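Local coordinates for protein ATP:cob(I)alamin adenosyltransferase (Salmonella enterica subsp. enterica serovar Livingstone, PDB 5CX7) that probably converts cob(I)alamin to adenosylcobalamin, the cofactor of propanediol dehydratase, and binds heme through the domain modelled here, at residues Lys66-Thr77 with Lys100-Trp111. Residues are numbered along the deposited sequence; the frame is centred on the assembly and turned at random.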
loop_
_atom_site.group_PDB
_atom_site.type_symbol
_atom_site.label_atom_id
_atom_site.label_comp_id
_atom_site.label_asym_id
_atom_site.label_seq_id
_atom_site.Cartn_x
_atom_site.Cartn_y
_atom_site.Cartn_z
ATOM N N LYS E 66 -7.970 -6.659 -15.998
ATOM C CA LYS E 66 -8.377 -6.464 -17.402
ATOM C C LYS E 66 -9.785 -5.991 -17.561
ATOM O O LYS E 66 -10.114 -5.150 -18.421
ATOM C CB LYS E 66 -8.127 -7.730 -18.215
ATOM C CG LYS E 66 -6.698 -8.068 -18.461
ATOM C CD LYS E 66 -6.572 -9.325 -19.367
ATOM C CE LYS E 66 -5.166 -9.908 -19.297
ATOM N NZ LYS E 66 -5.025 -11.144 -20.110
ATOM N N ALA E 67 -10.696 -6.601 -16.799
ATOM C CA ALA E 67 -12.089 -6.280 -16.877
ATOM C C ALA E 67 -12.332 -4.871 -16.434
ATOM O O ALA E 67 -13.063 -4.082 -17.105
ATOM C CB ALA E 67 -12.891 -7.236 -16.042
ATOM N N TRP E 68 -11.661 -4.503 -15.315
ATOM C CA TRP E 68 -11.773 -3.139 -14.819
ATOM C C TRP E 68 -11.199 -2.092 -15.794
ATOM O O TRP E 68 -11.836 -1.048 -16.019
ATOM C CB TRP E 68 -11.033 -3.001 -13.471
ATOM C CG TRP E 68 -11.253 -1.669 -12.863
ATOM C CD1 TRP E 68 -12.248 -1.310 -12.048
ATOM C CD2 TRP E 68 -10.392 -0.546 -12.951
ATOM N NE1 TRP E 68 -12.110 0.006 -11.627
ATOM C CE2 TRP E 68 -10.976 0.503 -12.154
ATOM C CE3 TRP E 68 -9.191 -0.296 -13.600
ATOM C CZ2 TRP E 68 -10.382 1.735 -11.987
ATOM C CZ3 TRP E 68 -8.651 1.002 -13.514
ATOM C CH2 TRP E 68 -9.218 1.960 -12.675
ATOM N N THR E 69 -10.049 -2.399 -16.384
ATOM C CA THR E 69 -9.429 -1.515 -17.365
ATOM C C THR E 69 -10.391 -1.192 -18.524
ATOM O O THR E 69 -10.444 -0.071 -19.001
ATOM C CB THR E 69 -8.155 -2.175 -17.920
ATOM O OG1 THR E 69 -7.198 -2.416 -16.874
ATOM C CG2 THR E 69 -7.504 -1.325 -18.949
ATOM N N ALA E 70 -11.019 -2.262 -19.044
ATOM C CA ALA E 70 -11.924 -2.135 -20.146
ATOM C C ALA E 70 -12.967 -1.074 -19.843
ATOM O O ALA E 70 -13.312 -0.262 -20.723
ATOM C CB ALA E 70 -12.566 -3.485 -20.503
ATOM N N VAL E 71 -13.560 -1.117 -18.665
ATOM C CA VAL E 71 -14.570 -0.143 -18.297
ATOM C C VAL E 71 -13.952 1.238 -17.984
ATOM O O VAL E 71 -14.477 2.299 -18.453
ATOM C CB VAL E 71 -15.418 -0.680 -17.121
ATOM C CG1 VAL E 71 -16.221 0.366 -16.308
ATOM C CG2 VAL E 71 -16.362 -1.804 -17.548
ATOM N N ALA E 72 -12.850 1.224 -17.239
ATOM C CA ALA E 72 -12.200 2.469 -16.760
ATOM C C ALA E 72 -11.597 3.318 -17.866
ATOM O O ALA E 72 -11.444 4.522 -17.715
ATOM C CB ALA E 72 -11.110 2.109 -15.722
ATOM N N MET E 73 -11.219 2.679 -18.989
ATOM C CA MET E 73 -10.747 3.312 -20.180
ATOM C C MET E 73 -11.673 3.168 -21.432
ATOM O O MET E 73 -11.279 3.652 -22.493
ATOM C CB MET E 73 -9.377 2.791 -20.517
ATOM C CG MET E 73 -8.512 3.023 -19.284
ATOM S SD MET E 73 -6.850 3.373 -19.541
ATOM C CE MET E 73 -6.928 4.846 -20.531
ATOM N N LYS E 74 -12.821 2.549 -21.262
ATOM C CA LYS E 74 -13.790 2.332 -22.355
ATOM C C LYS E 74 -13.136 1.753 -23.588
ATOM O O LYS E 74 -13.315 2.237 -24.706
ATOM C CB LYS E 74 -14.545 3.629 -22.690
ATOM C CG LYS E 74 -15.353 4.133 -21.569
ATOM C CD LYS E 74 -16.042 5.479 -21.959
ATOM C CE LYS E 74 -16.724 6.106 -20.792
ATOM N NZ LYS E 74 -17.274 7.469 -21.140
ATOM N N THR E 75 -12.339 0.703 -23.408
ATOM C CA THR E 75 -11.562 0.155 -24.476
ATOM C C THR E 75 -11.331 -1.336 -24.275
ATOM O O THR E 75 -11.505 -1.831 -23.188
ATOM C CB THR E 75 -10.179 0.862 -24.534
ATOM O OG1 THR E 75 -9.496 0.471 -25.714
ATOM C CG2 THR E 75 -9.375 0.512 -23.346
ATOM N N ALA E 76 -10.963 -2.070 -25.315
ATOM C CA ALA E 76 -10.420 -3.433 -25.105
ATOM C C ALA E 76 -8.936 -3.248 -24.660
ATOM O O ALA E 76 -8.234 -2.301 -25.138
ATOM C CB ALA E 76 -10.485 -4.247 -26.361
ATOM N N THR E 77 -8.445 -4.151 -23.828
ATOM C CA THR E 77 -7.097 -3.982 -23.303
ATOM C C THR E 77 -5.988 -4.128 -24.360
ATOM O O THR E 77 -4.971 -3.446 -24.254
ATOM C CB THR E 77 -6.820 -4.845 -22.102
ATOM O OG1 THR E 77 -6.908 -6.242 -22.463
ATOM C CG2 THR E 77 -7.752 -4.547 -20.985
ATOM N N LYS E 100 -3.359 -0.795 -11.642
ATOM C CA LYS E 100 -4.782 -1.112 -11.802
ATOM C C LYS E 100 -5.183 -1.400 -13.245
ATOM O O LYS E 100 -6.218 -2.040 -13.471
ATOM C CB LYS E 100 -5.652 -0.003 -11.274
ATOM C CG LYS E 100 -5.605 0.012 -9.746
ATOM C CD LYS E 100 -6.723 0.832 -9.184
ATOM C CE LYS E 100 -6.559 2.276 -9.537
ATOM N NZ LYS E 100 -5.392 2.813 -8.801
ATOM N N VAL E 101 -4.411 -0.921 -14.198
ATOM C CA VAL E 101 -4.695 -1.108 -15.606
ATOM C C VAL E 101 -3.723 -2.147 -16.193
ATOM O O VAL E 101 -2.539 -2.154 -15.855
ATOM C CB VAL E 101 -4.680 0.148 -16.472
ATOM C CG1 VAL E 101 -5.818 1.078 -16.025
ATOM C CG2 VAL E 101 -3.332 0.813 -16.499
ATOM N N VAL E 102 -4.264 -3.026 -17.060
ATOM C CA VAL E 102 -3.479 -3.992 -17.792
ATOM C C VAL E 102 -3.600 -3.642 -19.241
ATOM O O VAL E 102 -4.729 -3.419 -19.735
ATOM C CB VAL E 102 -3.967 -5.442 -17.487
ATOM C CG1 VAL E 102 -3.286 -6.430 -18.425
ATOM C CG2 VAL E 102 -3.678 -5.830 -16.034
ATOM N N THR E 103 -2.487 -3.640 -19.939
ATOM C CA THR E 103 -2.394 -3.074 -21.281
ATOM C C THR E 103 -2.081 -4.073 -22.372
ATOM O O THR E 103 -1.708 -3.711 -23.506
ATOM C CB THR E 103 -1.343 -1.959 -21.284
ATOM O OG1 THR E 103 -0.100 -2.474 -20.780
ATOM C CG2 THR E 103 -1.807 -0.844 -20.336
ATOM N N PHE E 104 -2.216 -5.356 -22.042
ATOM C CA PHE E 104 -2.235 -6.413 -23.078
ATOM C C PHE E 104 -3.572 -7.090 -23.106
ATOM O O PHE E 104 -4.398 -6.965 -22.221
ATOM C CB PHE E 104 -1.052 -7.419 -22.885
ATOM C CG PHE E 104 -0.920 -7.972 -21.482
ATOM C CD1 PHE E 104 -1.711 -9.043 -21.047
ATOM C CD2 PHE E 104 0.074 -7.504 -20.623
ATOM C CE1 PHE E 104 -1.603 -9.548 -19.750
ATOM C CE2 PHE E 104 0.231 -8.064 -19.366
ATOM C CZ PHE E 104 -0.635 -9.031 -18.895
ATOM N N GLY E 105 -3.782 -7.844 -24.206
ATOM C CA GLY E 105 -5.069 -8.389 -24.501
ATOM C C GLY E 105 -5.699 -9.307 -23.504
ATOM O O GLY E 105 -5.060 -10.039 -22.734
ATOM N N GLY E 106 -7.025 -9.296 -23.554
ATOM C CA GLY E 106 -7.861 -10.205 -22.768
ATOM C C GLY E 106 -9.037 -9.576 -22.078
ATOM O O GLY E 106 -9.866 -10.288 -21.518
ATOM N N GLY E 107 -9.091 -8.239 -22.082
ATOM C CA GLY E 107 -10.175 -7.492 -21.545
ATOM C C GLY E 107 -10.945 -6.805 -22.663
ATOM O O GLY E 107 -10.334 -6.278 -23.563
ATOM N N TYR E 108 -12.263 -6.825 -22.563
ATOM C CA TYR E 108 -13.141 -6.164 -23.486
ATOM C C TYR E 108 -14.234 -5.412 -22.757
ATOM O O TYR E 108 -14.764 -5.853 -21.740
ATOM C CB TYR E 108 -13.818 -7.198 -24.414
ATOM C CG TYR E 108 -12.885 -7.728 -25.400
ATOM C CD1 TYR E 108 -12.051 -8.782 -25.057
ATOM C CD2 TYR E 108 -12.834 -7.262 -26.693
ATOM C CE1 TYR E 108 -11.218 -9.330 -25.981
ATOM C CE2 TYR E 108 -11.922 -7.771 -27.635
ATOM C CZ TYR E 108 -11.139 -8.833 -27.240
ATOM O OH TYR E 108 -10.243 -9.433 -28.073
ATOM N N ALA E 109 -14.546 -4.236 -23.270
ATOM C CA ALA E 109 -15.661 -3.450 -22.816
ATOM C C ALA E 109 -16.933 -3.977 -23.498
ATOM O O ALA E 109 -16.888 -4.418 -24.637
ATOM C CB ALA E 109 -15.465 -2.011 -23.181
ATOM N N LEU E 110 -18.017 -3.999 -22.762
ATOM C CA LEU E 110 -19.284 -4.572 -23.228
ATOM C C LEU E 110 -20.284 -3.414 -23.384
ATOM O O LEU E 110 -20.548 -2.685 -22.421
ATOM C CB LEU E 110 -19.803 -5.576 -22.257
ATOM C CG LEU E 110 -18.817 -6.687 -21.870
ATOM C CD1 LEU E 110 -19.405 -7.567 -20.796
ATOM C CD2 LEU E 110 -18.403 -7.528 -23.058
ATOM N N TRP E 111 -20.890 -3.331 -24.561
ATOM C CA TRP E 111 -21.815 -2.245 -24.921
ATOM C C TRP E 111 -23.142 -2.768 -25.486
ATOM O O TRP E 111 -23.187 -3.821 -26.106
ATOM C CB TRP E 111 -21.209 -1.387 -26.013
ATOM C CG TRP E 111 -19.951 -0.719 -25.705
ATOM C CD1 TRP E 111 -18.722 -1.258 -25.771
ATOM C CD2 TRP E 111 -19.776 0.644 -25.295
ATOM N NE1 TRP E 111 -17.781 -0.326 -25.409
ATOM C CE2 TRP E 111 -18.408 0.845 -25.095
ATOM C CE3 TRP E 111 -20.656 1.717 -25.100
ATOM C CZ2 TRP E 111 -17.873 2.098 -24.719
ATOM C CZ3 TRP E 111 -20.151 2.945 -24.701
ATOM C CH2 TRP E 111 -18.787 3.140 -24.516
HETATM O O HOH W 1 -14.862 0.360 -26.298
#
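Thr-77 and Gly-107 hold each other by two hydrogen bonds: the backbone N of Thr-77 gives its proton to Gly-107 O (2.9 Å), and Gly-107 N gives its own to Thr-77 OG1. That hydroxyl is also a donor, to Phe-104 O at 2.6 Å, from above the carbonyl plane. With OG1 placed between the backbone N and the carbonyl carbon (chi1 63°), one oxygen bridges both ends of the loop segment 104-107. At the helix, Thr-69 OG1 accepts from Val-102 N (3.0 Å, 156° at the hydrogen) and itself bonds to Lys-65 O.

The extended chain of Lys-66 runs past Val-102 CG1 and alongside Gly-106, then crosses Phe-104 at about a right angle, so that NZ meets Gly-105 O at 2.8 Å. NZ also forms a salt bridge with Asp-130 and hydrogen bonds to Ile-122 O and to a bound glycerol. Val-102 CG1 sits over the centre of one face of the Phe-104 ring.

Close packing, much of it on backbone, brings helix 59-72 and the residues after it against strand 107-112, outermost in this chain's sheet, and the loop before it. Gly-107 lets the helix backbone come close at Lys-66, Ala-70 CB rests on the Tyr-108 carbonyl carbon (3.4 Å), and Ala-76 CB touches Tyr-108 CD2. Val-101 CG1 meets the Trp-68 ring at its edge, while Ala-72 CB, from the same helix, lies over one face toward its rim.

Lys-74 closes the helix in a Schellman motif, and a water links its O to Trp-111 NE1. This is helix-to-sheet packing within the HbpS-like domain, away from the heme site. The glycine-rich loop leading into the strand is thus gripped chiefly through its backbone, and the buried lysine is probably kept charged by Asp-130.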